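Local coordinates for protein purine nucleoside phosphorylase (Schistosoma mansoni, PDB 5TBS) that probably catalyses the reversible phosphorolysis of purine nucleosides such as inosine and guanosine to free base and ribose 1-phosphate, at residues Ile115-Gly120 with Gly220-Pro225; Asp130-Lys135 with Ser241-Asn246. All coordinates share one frame; numbering follows the deposited sequence.

From the N terminus the chain first lays down 115-120, in strand 112-121, and then 130-135, at the start of strand 131-139. About a hundred residues after 115-120, the segment 220-225 returns to it and closes interaction 1 at the approach to helix 224-232. The next strand, 236-246, supplies 241-246, which meets 130-135 in interaction 2. The segments therefore alternate, and the two closures cross instead of nesting. Strand 236-246 lies between the earlier strands, parallel to 112-121 and antiparallel to 131-139. Two bonds join the contacts: Leu-242 N with Asn-117 O, and Ser-241 OG with Asn-117 OD1. Both contacts also border the bound adenine.

Interaction 1. Residues Ile115-Gly120 with Gly220-Pro225; sequences ITNLAG and GMSTVP. With ADE (adenine), chain B.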
ATOM      1  N   ILE A 115     -13.146 -17.706  12.519  1.00 18.25           N
ATOM      2  CA  ILE A 115     -12.721 -17.514  11.130  1.00 23.99           C
ATOM      3  C   ILE A 115     -11.694 -18.578  10.745  1.00 28.99           C
ATOM      4  O   ILE A 115     -10.725 -18.799  11.485  1.00 27.47           O
ATOM      5  CB  ILE A 115     -12.073 -16.134  10.917  1.00 27.07           C
ATOM      6  CG1 ILE A 115     -12.917 -15.009  11.476  1.00 28.70           C
ATOM      7  CG2 ILE A 115     -11.744 -15.946   9.414  1.00 24.62           C
ATOM      8  CD1 ILE A 115     -12.141 -13.704  11.475  1.00 28.71           C
ATOM      9  N   THR A 116     -11.870 -19.206   9.566  1.00 23.80           N
ATOM     10  CA  THR A 116     -10.805 -20.057   9.040  1.00 24.02           C
ATOM     11  C   THR A 116     -10.389 -19.585   7.646  1.00 24.52           C
ATOM     12  O   THR A 116     -11.151 -18.904   6.939  1.00 25.02           O
ATOM     13  CB  THR A 116     -11.223 -21.534   8.984  1.00 27.98           C
ATOM     14  OG1 THR A 116     -12.316 -21.675   8.055  1.00 25.57           O
ATOM     15  CG2 THR A 116     -11.611 -22.087  10.377  1.00 24.12           C
ATOM     16  N   ASN A 117      -9.150 -19.909   7.263  1.00 21.93           N
ATOM     17  CA  ASN A 117      -8.632 -19.552   5.940  1.00 23.78           C
ATOM     18  C   ASN A 117      -7.587 -20.588   5.519  1.00 24.12           C
ATOM     19  O   ASN A 117      -7.129 -21.400   6.332  1.00 22.77           O
ATOM     20  CB  ASN A 117      -8.004 -18.118   5.907  1.00 25.20           C
ATOM     21  CG  ASN A 117      -6.807 -17.950   6.881  1.00 28.20           C
ATOM     22  OD1 ASN A 117      -5.798 -18.612   6.754  1.00 28.27           O
ATOM     23  ND2 ASN A 117      -6.931 -17.045   7.847  1.00 36.93           N
ATOM     24  N   LEU A 118      -7.221 -20.538   4.227  1.00 18.72           N
ATOM     25  CA  LEU A 118      -6.058 -21.217   3.660  1.00 21.20           C
ATOM     26  C   LEU A 118      -4.902 -20.217   3.539  1.00 26.28           C
ATOM     27  O   LEU A 118      -5.130 -19.067   3.176  1.00 25.35           O
ATOM     28  CB  LEU A 118      -6.384 -21.759   2.263  1.00 22.85           C
ATOM     29  CG  LEU A 118      -7.176 -23.055   2.017  1.00 31.03           C
ATOM     30  CD1 LEU A 118      -6.475 -24.256   2.607  1.00 35.93           C
ATOM     31  CD2 LEU A 118      -8.565 -22.963   2.487  1.00 28.70           C
ATOM     32  N   ALA A 119      -3.663 -20.667   3.792  1.00 19.98           N
ATOM     33  CA  ALA A 119      -2.517 -19.754   3.850  1.00 19.45           C
ATOM     34  C   ALA A 119      -1.227 -20.487   3.488  1.00 24.26           C
ATOM     35  O   ALA A 119      -1.164 -21.729   3.489  1.00 20.84           O
ATOM     36  CB  ALA A 119      -2.407 -19.100   5.251  1.00 14.35           C
ATOM     37  N   GLY A 120      -0.194 -19.718   3.137  1.00 18.44           N
ATOM     38  CA  GLY A 120       1.121 -20.307   2.880  1.00 22.51           C
ATOM     39  C   GLY A 120       1.970 -20.333   4.148  1.00 23.31           C
ATOM     40  O   GLY A 120       1.913 -19.419   4.956  1.00 21.61           O
ATOM     41  N   GLY A 220      -1.273 -14.888   4.059  1.00 19.08           N
ATOM     42  CA  GLY A 220      -2.482 -15.145   3.284  1.00 17.83           C
ATOM     43  C   GLY A 220      -3.133 -13.844   2.829  1.00 25.37           C
ATOM     44  O   GLY A 220      -2.619 -12.749   3.097  1.00 16.73           O
ATOM     45  N   MET A 221      -4.321 -13.981   2.183  1.00 14.19           N
ATOM     46  CA  MET A 221      -4.990 -12.896   1.446  1.00 12.66           C
ATOM     47  C   MET A 221      -6.328 -12.480   2.066  1.00 19.70           C
ATOM     48  O   MET A 221      -7.124 -11.782   1.397  1.00 16.90           O
ATOM     49  CB  MET A 221      -5.223 -13.316  -0.020  1.00 17.00           C
ATOM     50  CG  MET A 221      -3.966 -13.670  -0.798  1.00 19.70           C
ATOM     51  SD  MET A 221      -4.359 -14.234  -2.486  1.00 20.03           S
ATOM     52  CE  MET A 221      -2.804 -15.036  -2.886  1.00 19.50           C
ATOM     53  N   SER A 222      -6.578 -12.845   3.327  1.00 15.72           N
ATOM     54  CA  SER A 222      -7.884 -12.566   3.913  1.00 15.51           C
ATOM     55  C   SER A 222      -7.737 -12.346   5.422  1.00 18.29           C
ATOM     56  O   SER A 222      -6.632 -12.108   5.933  1.00 21.14           O
ATOM     57  CB  SER A 222      -8.866 -13.703   3.569  1.00 19.32           C
ATOM     58  OG  SER A 222      -8.458 -14.916   4.176  1.00 27.52           O
ATOM     59  N   THR A 223      -8.890 -12.328   6.116  1.00 19.40           N
ATOM     60  CA  THR A 223      -9.009 -12.455   7.571  1.00 22.60           C
ATOM     61  C   THR A 223      -8.662 -11.172   8.349  1.00 21.97           C
ATOM     62  O   THR A 223      -9.446 -10.736   9.199  1.00 19.89           O
ATOM     63  CB  THR A 223      -8.161 -13.639   8.054  1.00 23.09           C
ATOM     64  OG1 THR A 223      -8.646 -14.828   7.433  1.00 26.04           O
ATOM     65  CG2 THR A 223      -8.307 -13.838   9.587  1.00 18.93           C
ATOM     66  N   VAL A 224      -7.501 -10.556   8.103  1.00 17.99           N
ATOM     67  CA  VAL A 224      -7.148  -9.306   8.836  1.00 15.11           C
ATOM     68  C   VAL A 224      -8.204  -8.211   8.706  1.00 20.10           C
ATOM     69  O   VAL A 224      -8.543  -7.583   9.728  1.00 16.13           O
ATOM     70  CB  VAL A 224      -5.740  -8.840   8.432  1.00 17.30           C
ATOM     71  CG1 VAL A 224      -5.428  -7.418   8.889  1.00 15.45           C
ATOM     72  CG2 VAL A 224      -4.678  -9.823   9.021  1.00 16.68           C
ATOM     73  N   PRO A 225      -8.794  -7.935   7.532  1.00 19.05           N
ATOM     74  CA  PRO A 225      -9.877  -6.918   7.505  1.00 15.83           C
ATOM     75  C   PRO A 225     -11.049  -7.239   8.424  1.00 15.52           C
ATOM     76  O   PRO A 225     -11.497  -6.358   9.185  1.00 17.51           O
ATOM     77  CB  PRO A 225     -10.313  -6.903   6.019  1.00 15.15           C
ATOM     78  CG  PRO A 225      -9.059  -7.328   5.239  1.00 21.75           C
ATOM     79  CD  PRO A 225      -8.474  -8.430   6.173  1.00 18.33           C
TER
HETATM   80  N9  ADE B 301      -2.602 -17.388   0.237  1.00 30.36           N
HETATM   81  C8  ADE B 301      -1.427 -16.725   0.061  1.00 27.52           C
HETATM   82  N7  ADE B 301      -0.405 -17.525  -0.158  1.00 28.65           N
HETATM   83  C5  ADE B 301      -0.951 -18.795  -0.141  1.00 23.49           C
HETATM   84  C6  ADE B 301      -0.382 -20.097  -0.319  1.00 30.75           C
HETATM   85  N6  ADE B 301       0.919 -20.314  -0.585  1.00 34.14           N
HETATM   86  N1  ADE B 301      -1.217 -21.158  -0.236  1.00 32.44           N
HETATM   87  C2  ADE B 301      -2.526 -20.943   0.019  1.00 30.15           C
HETATM   88  N3  ADE B 301      -3.170 -19.780   0.220  1.00 27.97           N
HETATM   89  C4  ADE B 301      -2.313 -18.732   0.113  1.00 26.55           C
HETATM   90  O   HOH W   1      -4.957 -16.838   1.419  1.00 26.91           O
HETATM   91  O   HOH W   2      -5.737 -16.539   4.224  1.00 35.97           O
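Thr-223 meets strand 112-121 through both branches of its side chain. Its OG1 accepts a hydrogen bond from Asn-117 ND2 at 2.8 Å; the N-H...O angle of 144° and an acceptor tilted out of the amide plane show that the bond is bent. Its methyl CG2 lies 4.0 Å from Ile-115 CG2, where the two side chains lie alongside one another, pointing opposite ways. Asn-117 crosses Thr-223 at about a right angle: with chi1 at 60°, its CG sits between the backbone N and the carbonyl carbon, and the amide extends toward 220-225. The other end of that amide, OD1, is hydrogen-bonded to Ser-241 OG, so both ends fix its rotation. Thr-223 OG1 is shared as well, with Ser-222 OG at 3.3 Å and, weakly, with Arg-86.

The backbone explains why Thr-223 faces the strand. A positive phi of 78° and a hydrogen bond from Val-224 N to Ser-222 O (2.8 Å) define a classic gamma turn centred on Thr-223, which leads directly into helix 224-232. The segments run nearly antiparallel but splay: the CA atoms of Ala-119 and Gly-220 are 4.6 Å apart, those of Ile-115 and Thr-223 7.2 Å. Between Leu-118 and the Met-221 to Ser-222 backbone two waters both donate to Leu-118 O. One accepts from Met-221 N and from adenine N9, the atom that carries the ribose in a purine nucleoside; it therefore probably lies where the sugar would begin. The second water is hydrogen-bonded to Ser-222 OG. Met-221 reaches the C8/N9 end of the base, its CE 3.7 Å from adenine C8 and well off the ring plane, and packs against Phe-161 of a neighbouring subunit.

Interaction 2. Residues Asp130-Lys135 with Ser241-Asn246; sequences DFVLIK and SLIANN. With ADE (adenine), chain B.
Ile-243 lies against Asp-130, just before strand 131-139, and Val-132 within it. Its CB is 3.7 Å from Asp-130 O, the carbonyl that also accepts the Ile-243 N-H in a nearly straight bond (2.9 Å from N to O, 177° at the hydrogen). Beyond CB, CG1 is anti to the carbonyl carbon (chi1 -58°), which keeps it against that oxygen while bringing it within 3.9 Å of Val-132 CG2. The terminal CD1 finishes 3.8 Å from the same methyl. Val-218 of strand 218-220 packs on both residues.

Two further backbone bonds, Val-132 N to Ser-241 O and Ser-241 N to Val-132 O, make Val-132 and Ser-241 an antiparallel hydrogen-bonded pair. Phe-131 and Leu-242 form the adjoining non-hydrogen-bonded pair, and their side chains leave from the other face of the sheet. There Leu-242 CD1 approaches Phe-131 CE1 obliquely at 3.7 Å and also reaches Asp-130 O at 3.4 Å. Helix 259-283 covers this face, with the Trp-276 ring meeting that of Phe-131. On the face of Ser-241, Ile-134 CD1 comes to 3.6 Å from Ser-241 OG, a hydroxyl hydrogen-bonded to Asn-117 OD1.

The strand directions differ by 140°, a marked twist for an antiparallel pair, and past Ile-243 the strand parts from 130-135. Ala-244 CB there touches adenine, and Asn-245 OD1 accepts a hydrogen bond from adenine N6 at 2.9 Å. A base-recognising asparagine at the end of a central strand of a mixed sheet is consistent with the purine site of trimeric nucleoside phosphorylases.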
ATOM      1  N   ASP A 130      -0.985 -28.680   8.199  1.00 26.32           N
ATOM      2  CA  ASP A 130      -0.960 -28.219   9.590  1.00 31.72           C
ATOM      3  C   ASP A 130      -1.962 -27.072   9.804  1.00 29.38           C
ATOM      4  O   ASP A 130      -2.412 -26.410   8.861  1.00 26.75           O
ATOM      5  CB  ASP A 130       0.443 -27.725   9.986  1.00 23.55           C
ATOM      6  CG  ASP A 130       1.477 -28.852  10.167  1.00 30.40           C
ATOM      7  OD1 ASP A 130       1.129 -30.058  10.126  1.00 30.48           O
ATOM      8  OD2 ASP A 130       2.669 -28.498  10.357  1.00 31.66           O
ATOM      9  N   PHE A 131      -2.289 -26.810  11.066  1.00 24.89           N
ATOM     10  CA  PHE A 131      -3.156 -25.692  11.438  1.00 24.28           C
ATOM     11  C   PHE A 131      -2.343 -24.676  12.239  1.00 26.53           C
ATOM     12  O   PHE A 131      -1.525 -25.060  13.081  1.00 27.43           O
ATOM     13  CB  PHE A 131      -4.328 -26.161  12.317  1.00 24.58           C
ATOM     14  CG  PHE A 131      -5.229 -27.179  11.659  1.00 27.04           C
ATOM     15  CD1 PHE A 131      -6.081 -26.808  10.609  1.00 30.91           C
ATOM     16  CD2 PHE A 131      -5.239 -28.492  12.101  1.00 31.04           C
ATOM     17  CE1 PHE A 131      -6.930 -27.751  10.014  1.00 35.73           C
ATOM     18  CE2 PHE A 131      -6.081 -29.456  11.515  1.00 34.40           C
ATOM     19  CZ  PHE A 131      -6.927 -29.084  10.466  1.00 32.95           C
ATOM     20  N   VAL A 132      -2.609 -23.387  12.043  1.00 22.25           N
ATOM     21  CA  VAL A 132      -1.973 -22.332  12.842  1.00 27.03           C
ATOM     22  C   VAL A 132      -3.045 -21.478  13.522  1.00 26.19           C
ATOM     23  O   VAL A 132      -3.875 -20.854  12.848  1.00 22.06           O
ATOM     24  CB  VAL A 132      -1.033 -21.447  12.003  1.00 24.74           C
ATOM     25  CG1 VAL A 132      -0.406 -20.381  12.883  1.00 23.69           C
ATOM     26  CG2 VAL A 132       0.051 -22.293  11.314  1.00 25.40           C
ATOM     27  N   LEU A 133      -3.001 -21.439  14.858  1.00 23.36           N
ATOM     28  CA  LEU A 133      -3.777 -20.501  15.664  1.00 24.76           C
ATOM     29  C   LEU A 133      -3.092 -19.144  15.585  1.00 23.83           C
ATOM     30  O   LEU A 133      -1.942 -18.992  16.019  1.00 21.85           O
ATOM     31  CB  LEU A 133      -3.865 -20.978  17.126  1.00 24.44           C
ATOM     32  CG  LEU A 133      -4.416 -22.395  17.383  1.00 29.77           C
ATOM     33  CD1 LEU A 133      -4.352 -22.854  18.887  1.00 25.38           C
ATOM     34  CD2 LEU A 133      -5.871 -22.510  16.913  1.00 31.23           C
ATOM     35  N   ILE A 134      -3.781 -18.163  15.011  1.00 19.70           N
ATOM     36  CA  ILE A 134      -3.177 -16.859  14.776  1.00 17.23           C
ATOM     37  C   ILE A 134      -3.100 -16.065  16.078  1.00 21.56           C
ATOM     38  O   ILE A 134      -4.104 -15.889  16.776  1.00 21.66           O
ATOM     39  CB  ILE A 134      -3.979 -16.130  13.702  1.00 19.06           C
ATOM     40  CG1 ILE A 134      -3.844 -16.923  12.379  1.00 19.00           C
ATOM     41  CG2 ILE A 134      -3.457 -14.697  13.534  1.00 21.81           C
ATOM     42  CD1 ILE A 134      -4.763 -16.404  11.277  1.00 24.47           C
ATOM     43  N   LYS A 135      -1.911 -15.576  16.423  1.00 20.43           N
ATOM     44  CA  LYS A 135      -1.810 -14.825  17.678  1.00 20.71           C
ATOM     45  C   LYS A 135      -1.517 -13.338  17.475  1.00 26.05           C
ATOM     46  O   LYS A 135      -1.432 -12.608  18.465  1.00 23.49           O
ATOM     47  CB  LYS A 135      -0.747 -15.444  18.589  1.00 27.46           C
ATOM     48  CG  LYS A 135       0.665 -15.484  17.983  1.00 31.28           C
ATOM     49  CD  LYS A 135       1.585 -16.235  18.948  1.00 44.13           C
ATOM     50  CE  LYS A 135       3.033 -16.291  18.467  1.00 46.92           C
ATOM     51  NZ  LYS A 135       3.726 -14.988  18.603  1.00 53.36           N
ATOM     52  N   SER A 241      -5.546 -20.723  10.467  1.00 18.70           N
ATOM     53  CA  SER A 241      -5.094 -20.950   9.094  1.00 21.89           C
ATOM     54  C   SER A 241      -4.786 -22.432   8.850  1.00 21.24           C
ATOM     55  O   SER A 241      -4.128 -23.085   9.670  1.00 25.06           O
ATOM     56  CB  SER A 241      -3.830 -20.127   8.790  1.00 20.78           C
ATOM     57  OG  SER A 241      -4.080 -18.737   8.618  1.00 23.38           O
ATOM     58  N   LEU A 242      -5.239 -22.961   7.710  1.00 19.64           N
ATOM     59  CA  LEU A 242      -4.833 -24.288   7.248  1.00 19.32           C
ATOM     60  C   LEU A 242      -3.692 -24.082   6.250  1.00 23.18           C
ATOM     61  O   LEU A 242      -3.868 -23.362   5.260  1.00 19.93           O
ATOM     62  CB  LEU A 242      -6.010 -25.021   6.590  1.00 21.66           C
ATOM     63  CG  LEU A 242      -5.717 -26.355   5.884  1.00 24.97           C
ATOM     64  CD1 LEU A 242      -5.047 -27.309   6.855  1.00 21.25           C
ATOM     65  CD2 LEU A 242      -7.027 -26.995   5.317  1.00 22.22           C
ATOM     66  N   ILE A 243      -2.534 -24.699   6.515  1.00 22.60           N
ATOM     67  CA  ILE A 243      -1.325 -24.510   5.709  1.00 22.24           C
ATOM     68  C   ILE A 243      -1.381 -25.383   4.455  1.00 22.20           C
ATOM     69  O   ILE A 243      -1.396 -26.617   4.545  1.00 22.66           O
ATOM     70  CB  ILE A 243      -0.070 -24.842   6.537  1.00 24.73           C
ATOM     71  CG1 ILE A 243       0.001 -23.970   7.814  1.00 21.13           C
ATOM     72  CG2 ILE A 243       1.178 -24.756   5.639  1.00 22.83           C
ATOM     73  CD1 ILE A 243      -0.099 -22.429   7.539  1.00 24.52           C
ATOM     74  N   ALA A 244      -1.365 -24.748   3.279  1.00 21.17           N
ATOM     75  CA  ALA A 244      -1.395 -25.487   2.005  1.00 23.52           C
ATOM     76  C   ALA A 244      -0.021 -26.024   1.568  1.00 21.84           C
ATOM     77  O   ALA A 244       0.065 -27.066   0.901  1.00 22.45           O
ATOM     78  CB  ALA A 244      -1.951 -24.588   0.883  1.00 22.78           C
ATOM     79  N   ASN A 245       1.049 -25.334   1.904  1.00 20.32           N
ATOM     80  CA  ASN A 245       2.389 -25.632   1.408  1.00 23.65           C
ATOM     81  C   ASN A 245       3.325 -24.806   2.270  1.00 29.82           C
ATOM     82  O   ASN A 245       2.889 -23.859   2.943  1.00 24.92           O
ATOM     83  CB  ASN A 245       2.562 -25.257  -0.066  1.00 23.04           C
ATOM     84  CG  ASN A 245       2.635 -23.717  -0.270  1.00 33.16           C
ATOM     85  OD1 ASN A 245       1.735 -22.987   0.121  1.00 33.76           O
ATOM     86  ND2 ASN A 245       3.726 -23.242  -0.862  1.00 29.22           N
ATOM     87  N   ASN A 246       4.621 -25.152   2.229  1.00 22.99           N
ATOM     88  CA  ASN A 246       5.658 -24.324   2.846  1.00 21.64           C
ATOM     89  C   ASN A 246       6.386 -23.595   1.725  1.00 26.55           C
ATOM     90  O   ASN A 246       7.169 -24.204   0.987  1.00 23.44           O
ATOM     91  CB  ASN A 246       6.637 -25.134   3.701  1.00 23.11           C
ATOM     92  CG  ASN A 246       7.581 -24.219   4.469  1.00 34.23           C
ATOM     93  OD1 ASN A 246       8.377 -23.522   3.853  1.00 30.59           O
ATOM     94  ND2 ASN A 246       7.433 -24.146   5.813  1.00 26.82           N
TER
HETATM   95  N9  ADE B 301      -2.602 -17.388   0.237  1.00 30.36           N
HETATM   96  C8  ADE B 301      -1.427 -16.725   0.061  1.00 27.52           C
HETATM   97  N7  ADE B 301      -0.405 -17.525  -0.158  1.00 28.65           N
HETATM   98  C5  ADE B 301      -0.951 -18.795  -0.141  1.00 23.49           C
HETATM   99  C6  ADE B 301      -0.382 -20.097  -0.319  1.00 30.75           C
HETATM  100  N6  ADE B 301       0.919 -20.314  -0.585  1.00 34.14           N
HETATM  101  N1  ADE B 301      -1.217 -21.158  -0.236  1.00 32.44           N
HETATM  102  C2  ADE B 301      -2.526 -20.943   0.019  1.00 30.15           C
HETATM  103  N3  ADE B 301      -3.170 -19.780   0.220  1.00 27.97           N
HETATM  104  C4  ADE B 301      -2.313 -18.732   0.113  1.00 26.55           C